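Local coordinates for glutathione S-transferase family protein (Pseudomonas putida, PDB 3LXZ), which probably catalyses the conjugation of reduced glutathione to a wide range of hydrophobic electrophiles, as a glutathione transferase, at residues Phe28-Phe33 against Met198-Ala203; Gly7-Asn12 against Met16-Leu21; Val50-Leu53 against Gly58-Ser61; Leu157-Ser162 against Lys186-Leu191. All coordinates share one frame; numbering follows the deposited sequence.

Contact 1: residues Phe28-Phe33 against Met198-Ala203; sequences FEEVTF and MPRILA
Arg200 and Glu30 make this contact almost by themselves: their side chains approach from opposite directions and bridge a gap of 12.2 Å between Glu30 CA and Ile201 CA, the nearest CA pair. At the start of helix 198-218, Met198, a selenomethionine, packs on Leu19 and Phe161. Arg200 is the residue that crosses. Its chain bends at chi2 (98°) and then runs out to place NH2 2.7 Å from Glu30 OE1, a salt bridge that is also a bent hydrogen bond, with an N-H...O angle of 134°. OE1 lies practically in the guanidinium plane, whereas NH2 meets that oxygen on its anti side and 34° out of the carboxylate plane. Nearby, Phe28 CZ comes within 4.2 Å of Arg200 NH2, obliquely to both flat groups. Arg200 NE forms a second salt bridge, with Asp204. The other carboxylate oxygen of Glu30 is held by the Tyr14 hydroxyl and by Lys18 NZ, which fixes the rotation of the group. With an alanine here, Arg200 and Lys18 would probably each lose a carboxylate mate, leaving Asp204 to offset both charges and the Tyr14 hydroxyl without this partner. One residue on, Ile201 packs against Asn15 and Leu19 of helix 12-23. The result is a network of alternating charges at the surface, joining an outer strand of the thioredoxin-like sheet to the last long helix of the all-helical C-terminal domain, across the domain interface of the glutathione transferase fold.

Contact 2: residues Gly7-Asn12 against Met16-Leu21; sequences GFSVSN and MVKLAL
Lys18 is fully extended, with CG anti to the backbone N (chi1 179°), and this carries NZ across to Ser9. Asn12 instead has CG between its backbone N and carbonyl carbon (chi1 66°), which lays its amide alongside the Met16 side chain, pointing the same way. The Lys18 NZ to Ser9 OG bond is weak, at 3.2 Å. The ammonium is held mainly by salt bridges to Asp204 and Glu30, so the serine hydroxyl adds one further oxygen to a buried charge. At the other end of the contact, Met16 N gives a regular helical bond to Asn12 O at 3.0 Å. Met16, a selenomethionine, runs extended beside Asn12: its CG comes 3.3 Å from Asn12 O, and CE sits 3.7 Å from Asn12 ND2. That amide nitrogen is no loose end, for it bonds to Glu102 OE2 and Phe161 O. Ser9 itself sits within a type I turn from Phe8 to Ser11, with Ser11 N on Phe8 O at 2.9 Å and Ser11 CB over the centre of the Phe8 ring. Ser11 is the N-cap of the helix, its OG taking Tyr14 N, and it is also a glutathione-binding residue. This is the first strand-to-helix connection of the thioredoxin-like domain, the turn and helix start that border the glutathione site.

Contact 3: residues Val50-Leu53 against Gly58-Ser61; sequences VPVL and GFLS
The closest side-chain meeting here is that of Val52 with Phe59, and the two cross obliquely. Val52 turns CG1 beside its own carbonyl carbon (chi1 -172°), toward the neighbouring strand, where it touches Phe59 CD1 at 3.5 Å; its approach is neither squarely over the ring nor at its rim. Leu53 O, by contrast, lies at the edge of the ring, near its plane. The same carbonyl oxygen takes Leu60 N at 2.9 Å and has Phe59 CA as a CA-H...O neighbour at 3.4 Å. Leu53 N answers with a bond to Leu60 O at 2.8 Å. Leu53 and Leu60 are therefore a hydrogen-bonded antiparallel pair in the hairpin that completes the thioredoxin-like sheet. It is entered through Pro51, whose preceding peptide is cis, as is characteristic of this fold; Val50 just before it binds glutathione. On one face of the hairpin Leu53 and Leu60 both pack on Tyr69 of helix 63-73. On the other, Val52 sits with Ser61, and its CG2 comes 4.3 Å from Ser61 CB. Ser61 OG is bonded to Glu92 of the second subunit, and Leu60 touches Phe85 of that chain, so the outer strand also faces the dimer partner. The Phe59 ring reaches past strand 52-55 to meet Tyr6 of strand 3-7 edge-to-face.

Contact 4: residues Leu157-Ser162 against Lys186-Leu191; sequences LMFCFS and KALLQL
Right beside Phe159 and Cys160, the residues that reach helix 186-191, Met158 O takes two bonds from Ser162: one from OG at 2.8 Å, and a weak one from the backbone N. The side chain thus doubles a slack turn of helix 157-162 at a buried carbonyl. Both helices belong to the all-helical C-terminal domain of the glutathione transferase fold, and they cross nearly at right angles (signed angle -94°), their axes 9.8 Å apart. The crossing is apolar. Phe159 has CG anti to the backbone N (chi1 172°), which sends its ring out to helix 186-191, against Leu188 and Leu189. Leu188 covers one face: its CD2 stands 3.9 Å from the ring centroid, 16° off the normal, in a CH-pi contact offset toward the rim, while CG presses on Phe159 CE2 at 3.6 Å. Leu189 comes to the edge instead, its backbone N near the ring plane and 3.7 Å from the same CE2. The ring is therefore met on a face and at an edge by consecutive residues of one helix. Val147 and Ala185 touch the phenylalanine too, and Leu188 also rests on Val147. A serine in place of Phe159 would probably open a gap under Leu188 CD2 and take away the ring edge that Leu189 packs on. Where the backbones come nearest, with Cys160 CA 5.9 Å from Leu189 CA, Leu189 CD1 lies 3.7 Å from Cys160 O.

In the fold
Contacts 1 and 2 have centres about 6 Å apart and share the Glu30, Lys18 and Asp204 charges; Val31 O to Gly7 N (3.0 Å) also ties their backbones together. Contact 3 joins contact 2 at the glutathione site, where Ser11 OG lies 3.6 Å from Val50 CG1; Lys49, Thr63 and Arg106 are the other known glutathione-binding residues. Contact 4 stands apart from contact 3, with centres about 24 Å apart and nearest atoms about 9 Å, but reaches contact 2 through Asn12 ND2 to Phe161 O at 3.1 Å. Phe161 also touches Met198 of contact 1, so helix 157-162 backs the domain interface while its Phe159 and Cys160 pack on helix 186-191 within the helical domain.

Contact 1: residues Phe28-Phe33 against Met198-Ala203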
# COMPACT_ATOMS: atom_id res chain seq x y z
N PHE A 28 -2.08 -15.70 20.81
CA PHE A 28 -1.10 -15.80 19.74
C PHE A 28 0.28 -16.15 20.26
O PHE A 28 0.64 -15.83 21.39
CB PHE A 28 -1.04 -14.50 18.93
CG PHE A 28 -0.54 -13.30 19.69
CD1 PHE A 28 -1.40 -12.59 20.54
CD2 PHE A 28 0.77 -12.85 19.54
CE1 PHE A 28 -0.95 -11.48 21.25
CE2 PHE A 28 1.24 -11.73 20.24
CZ PHE A 28 0.36 -11.03 21.09
N GLU A 29 1.08 -16.77 19.41
CA GLU A 29 2.44 -17.13 19.76
C GLU A 29 3.39 -16.26 18.93
O GLU A 29 3.17 -16.07 17.73
CB GLU A 29 2.66 -18.63 19.50
CG GLU A 29 4.08 -19.15 19.71
CD GLU A 29 4.26 -20.59 19.18
OE1 GLU A 29 3.26 -21.30 18.96
OE2 GLU A 29 5.43 -21.00 18.99
N GLU A 30 4.40 -15.71 19.58
CA GLU A 30 5.39 -14.88 18.91
C GLU A 30 6.56 -15.72 18.47
O GLU A 30 7.06 -16.51 19.25
CB GLU A 30 5.87 -13.77 19.84
CG GLU A 30 4.75 -12.82 20.26
CD GLU A 30 5.26 -11.66 21.06
OE1 GLU A 30 5.01 -11.65 22.27
OE2 GLU A 30 5.94 -10.78 20.48
N VAL A 31 6.96 -15.57 17.21
CA VAL A 31 8.13 -16.26 16.64
C VAL A 31 9.13 -15.24 16.14
O VAL A 31 8.78 -14.42 15.28
CB VAL A 31 7.73 -17.19 15.45
CG1 VAL A 31 8.95 -17.88 14.87
CG2 VAL A 31 6.66 -18.22 15.87
N THR A 32 10.35 -15.25 16.67
CA THR A 32 11.41 -14.33 16.24
C THR A 32 11.80 -14.63 14.79
O THR A 32 12.15 -15.78 14.47
CB THR A 32 12.65 -14.39 17.18
OG1 THR A 32 12.21 -14.24 18.54
CG2 THR A 32 13.67 -13.27 16.87
N PHE A 33 11.76 -13.61 13.94
CA PHE A 33 11.89 -13.73 12.48
C PHE A 33 12.19 -12.31 11.98
O PHE A 33 11.44 -11.38 12.27
CB PHE A 33 10.59 -14.25 11.85
CG PHE A 33 10.58 -14.23 10.33
CD1 PHE A 33 11.27 -15.18 9.57
CD2 PHE A 33 9.86 -13.26 9.67
CE1 PHE A 33 11.25 -15.15 8.15
CE2 PHE A 33 9.83 -13.22 8.27
CZ PHE A 33 10.53 -14.17 7.51
N MSE A 198 0.29 -1.01 25.78
CA MSE A 198 1.51 -0.36 25.33
C MSE A 198 2.71 -0.70 26.22
O MSE A 198 3.80 -0.94 25.69
CB MSE A 198 1.30 1.15 25.15
CG MSE A 198 2.36 1.85 24.40
SE MSE A 198 2.48 1.22 22.52
CE MSE A 198 0.66 1.45 22.01
N PRO A 199 2.54 -0.72 27.58
CA PRO A 199 3.73 -1.08 28.36
C PRO A 199 4.39 -2.42 27.93
O PRO A 199 5.61 -2.47 27.81
CB PRO A 199 3.20 -1.14 29.82
CG PRO A 199 2.05 -0.12 29.82
CD PRO A 199 1.43 -0.22 28.42
N ARG A 200 3.58 -3.45 27.69
CA ARG A 200 4.06 -4.74 27.21
C ARG A 200 4.76 -4.65 25.83
O ARG A 200 5.83 -5.23 25.64
CB ARG A 200 2.91 -5.74 27.16
CG ARG A 200 3.01 -6.82 26.10
CD ARG A 200 3.55 -8.13 26.65
NE ARG A 200 3.78 -9.09 25.56
CZ ARG A 200 2.94 -10.06 25.19
NH1 ARG A 200 1.77 -10.24 25.82
NH2 ARG A 200 3.27 -10.86 24.18
N ILE A 201 4.19 -3.89 24.91
CA ILE A 201 4.82 -3.69 23.62
C ILE A 201 6.18 -3.01 23.74
O ILE A 201 7.15 -3.44 23.13
CB ILE A 201 3.89 -2.94 22.65
CG1 ILE A 201 2.86 -3.94 22.15
CG2 ILE A 201 4.69 -2.42 21.47
CD1 ILE A 201 1.56 -3.30 21.69
N LEU A 202 6.25 -1.97 24.55
CA LEU A 202 7.48 -1.25 24.68
C LEU A 202 8.55 -2.01 25.48
O LEU A 202 9.74 -1.88 25.20
CB LEU A 202 7.25 0.15 25.25
CG LEU A 202 6.31 1.04 24.43
CD1 LEU A 202 6.16 2.36 25.16
CD2 LEU A 202 6.88 1.26 23.01
N ALA A 203 8.10 -2.80 26.45
CA ALA A 203 9.00 -3.64 27.26
C ALA A 203 9.62 -4.74 26.38
O ALA A 203 10.85 -4.96 26.44
CB ALA A 203 8.22 -4.27 28.47

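Contact 2: residues Gly7-Asn12 against Met16-Leu21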
# COMPACT_ATOMS: atom_id res chain seq x y z
N GLY A 7 7.89 -12.19 13.57
CA GLY A 7 8.51 -10.88 13.39
C GLY A 7 9.47 -10.60 14.54
O GLY A 7 10.08 -11.51 15.11
N PHE A 8 9.64 -9.33 14.86
CA PHE A 8 10.50 -8.99 15.97
C PHE A 8 9.97 -7.72 16.58
O PHE A 8 9.43 -6.89 15.89
CB PHE A 8 11.97 -8.93 15.53
CG PHE A 8 12.28 -7.88 14.46
CD1 PHE A 8 12.02 -8.13 13.10
CD2 PHE A 8 12.85 -6.66 14.83
CE1 PHE A 8 12.31 -7.16 12.14
CE2 PHE A 8 13.16 -5.68 13.88
CZ PHE A 8 12.89 -5.94 12.53
N SER A 9 10.14 -7.58 17.89
CA SER A 9 9.50 -6.49 18.62
C SER A 9 10.09 -5.12 18.37
O SER A 9 9.57 -4.14 18.88
CB SER A 9 9.47 -6.81 20.11
OG SER A 9 8.52 -7.84 20.32
N VAL A 10 11.16 -5.04 17.59
CA VAL A 10 11.67 -3.72 17.23
C VAL A 10 10.90 -3.23 15.97
O VAL A 10 10.89 -2.02 15.67
CB VAL A 10 13.20 -3.72 17.03
CG1 VAL A 10 13.75 -2.33 16.59
CG2 VAL A 10 13.93 -4.17 18.33
N SER A 11 10.23 -4.16 15.26
CA SER A 11 9.53 -3.80 14.00
C SER A 11 8.22 -3.07 14.27
O SER A 11 7.32 -3.63 14.92
CB SER A 11 9.24 -5.02 13.13
OG SER A 11 8.29 -4.65 12.13
N ASN A 12 8.09 -1.85 13.77
CA ASN A 12 6.84 -1.11 13.90
C ASN A 12 5.63 -1.82 13.27
O ASN A 12 4.56 -1.91 13.89
CB ASN A 12 6.99 0.34 13.42
CG ASN A 12 7.27 0.46 11.91
OD1 ASN A 12 7.90 -0.40 11.30
ND2 ASN A 12 6.80 1.55 11.32
N MSE A 16 2.18 -3.17 15.27
CA MSE A 16 0.80 -2.88 14.85
C MSE A 16 -0.08 -4.12 14.90
O MSE A 16 -1.16 -4.06 15.47
CB MSE A 16 0.81 -2.26 13.44
CG MSE A 16 1.45 -0.87 13.29
SE MSE A 16 1.58 -0.58 11.35
CE MSE A 16 3.19 0.58 11.22
N VAL A 17 0.38 -5.24 14.34
CA VAL A 17 -0.41 -6.47 14.46
C VAL A 17 -0.51 -6.92 15.91
O VAL A 17 -1.60 -7.30 16.35
CB VAL A 17 0.12 -7.56 13.55
CG1 VAL A 17 -0.77 -8.82 13.68
CG2 VAL A 17 0.03 -7.02 12.07
N LYS A 18 0.61 -6.89 16.62
CA LYS A 18 0.65 -7.30 18.02
C LYS A 18 -0.36 -6.52 18.87
O LYS A 18 -1.13 -7.14 19.65
CB LYS A 18 2.07 -7.17 18.55
CG LYS A 18 2.29 -7.55 20.01
CD LYS A 18 3.81 -7.74 20.24
CE LYS A 18 4.18 -8.04 21.70
NZ LYS A 18 5.67 -8.09 21.82
N LEU A 19 -0.42 -5.19 18.69
CA LEU A 19 -1.42 -4.41 19.42
C LEU A 19 -2.85 -4.83 19.08
O LEU A 19 -3.69 -4.88 19.97
CB LEU A 19 -1.23 -2.91 19.22
CG LEU A 19 -2.08 -1.96 20.06
CD1 LEU A 19 -1.99 -2.29 21.56
CD2 LEU A 19 -1.60 -0.54 19.78
N ALA A 20 -3.11 -5.12 17.79
CA ALA A 20 -4.47 -5.49 17.36
C ALA A 20 -4.87 -6.78 18.08
O ALA A 20 -5.98 -6.88 18.60
CB ALA A 20 -4.52 -5.70 15.82
N LEU A 21 -3.95 -7.75 18.11
CA LEU A 21 -4.21 -9.05 18.73
C LEU A 21 -4.45 -8.86 20.24
O LEU A 21 -5.35 -9.48 20.80
CB LEU A 21 -3.06 -10.04 18.49
CG LEU A 21 -2.88 -10.50 17.03
CD1 LEU A 21 -1.55 -11.18 16.81
CD2 LEU A 21 -4.01 -11.41 16.63

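Contact 3: residues Val50-Leu53 against Gly58-Ser61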
# COMPACT_ATOMS: atom_id res chain seq x y z
N VAL A 50 8.42 -7.96 7.24
CA VAL A 50 7.88 -8.40 8.50
C VAL A 50 6.67 -7.52 8.77
O VAL A 50 6.70 -6.32 8.42
CB VAL A 50 8.99 -8.19 9.56
CG1 VAL A 50 8.45 -8.00 10.95
CG2 VAL A 50 10.01 -9.33 9.47
N PRO A 51 5.60 -8.07 9.40
CA PRO A 51 5.42 -9.41 9.97
C PRO A 51 4.77 -10.41 9.04
O PRO A 51 4.30 -10.04 7.98
CB PRO A 51 4.47 -9.14 11.14
CG PRO A 51 3.57 -8.05 10.58
CD PRO A 51 4.49 -7.17 9.79
N VAL A 52 4.67 -11.67 9.50
CA VAL A 52 3.91 -12.70 8.79
C VAL A 52 2.98 -13.38 9.81
O VAL A 52 3.43 -13.70 10.91
CB VAL A 52 4.84 -13.72 8.12
CG1 VAL A 52 4.06 -14.69 7.22
CG2 VAL A 52 5.85 -13.01 7.27
N LEU A 53 1.72 -13.56 9.46
CA LEU A 53 0.77 -14.31 10.31
C LEU A 53 0.69 -15.74 9.81
O LEU A 53 0.43 -15.97 8.63
CB LEU A 53 -0.64 -13.73 10.23
CG LEU A 53 -1.64 -14.27 11.27
CD1 LEU A 53 -1.30 -13.76 12.70
CD2 LEU A 53 -3.06 -13.91 10.89
N GLY A 58 -2.09 -21.39 6.08
CA GLY A 58 -0.78 -20.92 5.59
C GLY A 58 -0.42 -19.50 6.01
O GLY A 58 -1.05 -18.93 6.88
N PHE A 59 0.64 -18.95 5.42
CA PHE A 59 1.17 -17.65 5.82
C PHE A 59 0.51 -16.49 5.09
O PHE A 59 0.25 -16.59 3.88
CB PHE A 59 2.66 -17.59 5.47
CG PHE A 59 3.54 -18.44 6.33
CD1 PHE A 59 3.71 -18.17 7.69
CD2 PHE A 59 4.26 -19.50 5.75
CE1 PHE A 59 4.56 -18.98 8.46
CE2 PHE A 59 5.10 -20.30 6.52
CZ PHE A 59 5.25 -20.03 7.87
N LEU A 60 0.26 -15.39 5.81
CA LEU A 60 -0.11 -14.09 5.19
C LEU A 60 0.90 -13.06 5.61
O LEU A 60 1.20 -12.96 6.81
CB LEU A 60 -1.49 -13.62 5.68
CG LEU A 60 -2.76 -14.30 5.19
CD1 LEU A 60 -3.97 -13.86 6.00
CD2 LEU A 60 -2.99 -14.04 3.69
N SER A 61 1.45 -12.29 4.66
CA SER A 61 2.36 -11.19 4.94
C SER A 61 1.65 -9.86 4.69
O SER A 61 0.53 -9.85 4.21
CB SER A 61 3.63 -11.30 4.06
OG SER A 61 3.31 -10.97 2.72

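Contact 4: residues Leu157-Ser162 against Lys186-Leu191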
# COMPACT_ATOMS: atom_id res chain seq x y z
N LEU A 157 -3.70 2.14 14.70
CA LEU A 157 -2.52 1.29 14.82
C LEU A 157 -1.42 1.73 13.85
O LEU A 157 -0.27 1.90 14.24
CB LEU A 157 -2.88 -0.20 14.65
CG LEU A 157 -4.12 -0.71 15.42
CD1 LEU A 157 -4.39 -2.21 15.15
CD2 LEU A 157 -4.00 -0.41 16.93
N MSE A 158 -1.76 1.94 12.57
CA MSE A 158 -0.76 2.43 11.62
C MSE A 158 -0.28 3.83 12.04
O MSE A 158 0.91 4.14 11.94
CB MSE A 158 -1.37 2.45 10.21
CG MSE A 158 -0.50 2.98 9.10
SE MSE A 158 1.01 1.85 8.63
CE MSE A 158 0.18 0.14 8.16
N PHE A 159 -1.20 4.68 12.49
CA PHE A 159 -0.82 6.01 13.00
C PHE A 159 0.19 5.93 14.16
O PHE A 159 1.22 6.56 14.14
CB PHE A 159 -2.06 6.76 13.46
CG PHE A 159 -1.77 8.07 14.19
CD1 PHE A 159 -1.71 9.26 13.48
CD2 PHE A 159 -1.56 8.09 15.57
CE1 PHE A 159 -1.44 10.48 14.12
CE2 PHE A 159 -1.32 9.31 16.23
CZ PHE A 159 -1.23 10.49 15.50
N CYS A 160 -0.12 5.15 15.19
CA CYS A 160 0.66 5.32 16.39
C CYS A 160 2.06 4.71 16.29
O CYS A 160 2.96 5.14 16.98
CB CYS A 160 -0.13 4.87 17.62
SG CYS A 160 -0.10 3.15 17.81
N PHE A 161 2.25 3.75 15.37
CA PHE A 161 3.57 3.18 15.15
C PHE A 161 4.27 3.65 13.87
O PHE A 161 5.38 3.17 13.58
CB PHE A 161 3.50 1.63 15.16
CG PHE A 161 3.10 1.05 16.49
CD1 PHE A 161 3.96 1.14 17.59
CD2 PHE A 161 1.90 0.35 16.63
CE1 PHE A 161 3.58 0.55 18.81
CE2 PHE A 161 1.53 -0.23 17.85
CZ PHE A 161 2.36 -0.12 18.94
N SER A 162 3.66 4.58 13.14
CA SER A 162 4.38 5.26 12.04
C SER A 162 4.77 6.70 12.41
O SER A 162 5.90 7.17 12.14
CB SER A 162 3.47 5.33 10.79
OG SER A 162 3.17 4.04 10.32
N LYS A 186 -0.75 15.27 17.78
CA LYS A 186 0.06 15.25 19.00
C LYS A 186 -0.75 14.63 20.14
O LYS A 186 -0.27 13.74 20.87
CB LYS A 186 0.57 16.67 19.35
CG LYS A 186 1.86 16.69 20.17
CD LYS A 186 2.27 18.13 20.43
CE LYS A 186 3.75 18.24 20.71
NZ LYS A 186 4.29 16.96 21.26
N ALA A 187 -2.02 15.04 20.23
CA ALA A 187 -2.91 14.58 21.28
C ALA A 187 -3.25 13.09 21.13
O ALA A 187 -3.30 12.36 22.11
CB ALA A 187 -4.17 15.43 21.30
N LEU A 188 -3.45 12.63 19.89
CA LEU A 188 -3.77 11.22 19.67
C LEU A 188 -2.56 10.34 20.01
O LEU A 188 -2.73 9.25 20.58
CB LEU A 188 -4.27 11.00 18.21
CG LEU A 188 -4.53 9.54 17.81
CD1 LEU A 188 -5.51 8.83 18.77
CD2 LEU A 188 -5.11 9.44 16.37
N LEU A 189 -1.36 10.79 19.65
CA LEU A 189 -0.18 10.01 19.91
C LEU A 189 -0.04 9.82 21.42
O LEU A 189 0.28 8.73 21.86
CB LEU A 189 1.07 10.66 19.32
CG LEU A 189 2.28 9.73 19.16
CD1 LEU A 189 2.00 8.55 18.17
CD2 LEU A 189 3.49 10.50 18.68
N GLN A 190 -0.28 10.86 22.22
CA GLN A 190 -0.20 10.66 23.66
C GLN A 190 -1.28 9.70 24.14
O GLN A 190 -1.03 8.89 25.01
CB GLN A 190 -0.34 11.97 24.41
CG GLN A 190 -0.03 11.84 25.91
CD GLN A 190 -1.23 11.45 26.74
OE1 GLN A 190 -2.36 11.41 26.27
NE2 GLN A 190 -0.97 11.14 28.03
N LEU A 191 -2.47 9.81 23.56
CA LEU A 191 -3.60 8.96 23.93
C LEU A 191 -3.35 7.45 23.67
O LEU A 191 -3.61 6.60 24.52
CB LEU A 191 -4.86 9.42 23.19
CG LEU A 191 -6.14 8.64 23.54
CD1 LEU A 191 -6.43 8.64 25.04
CD2 LEU A 191 -7.35 9.18 22.78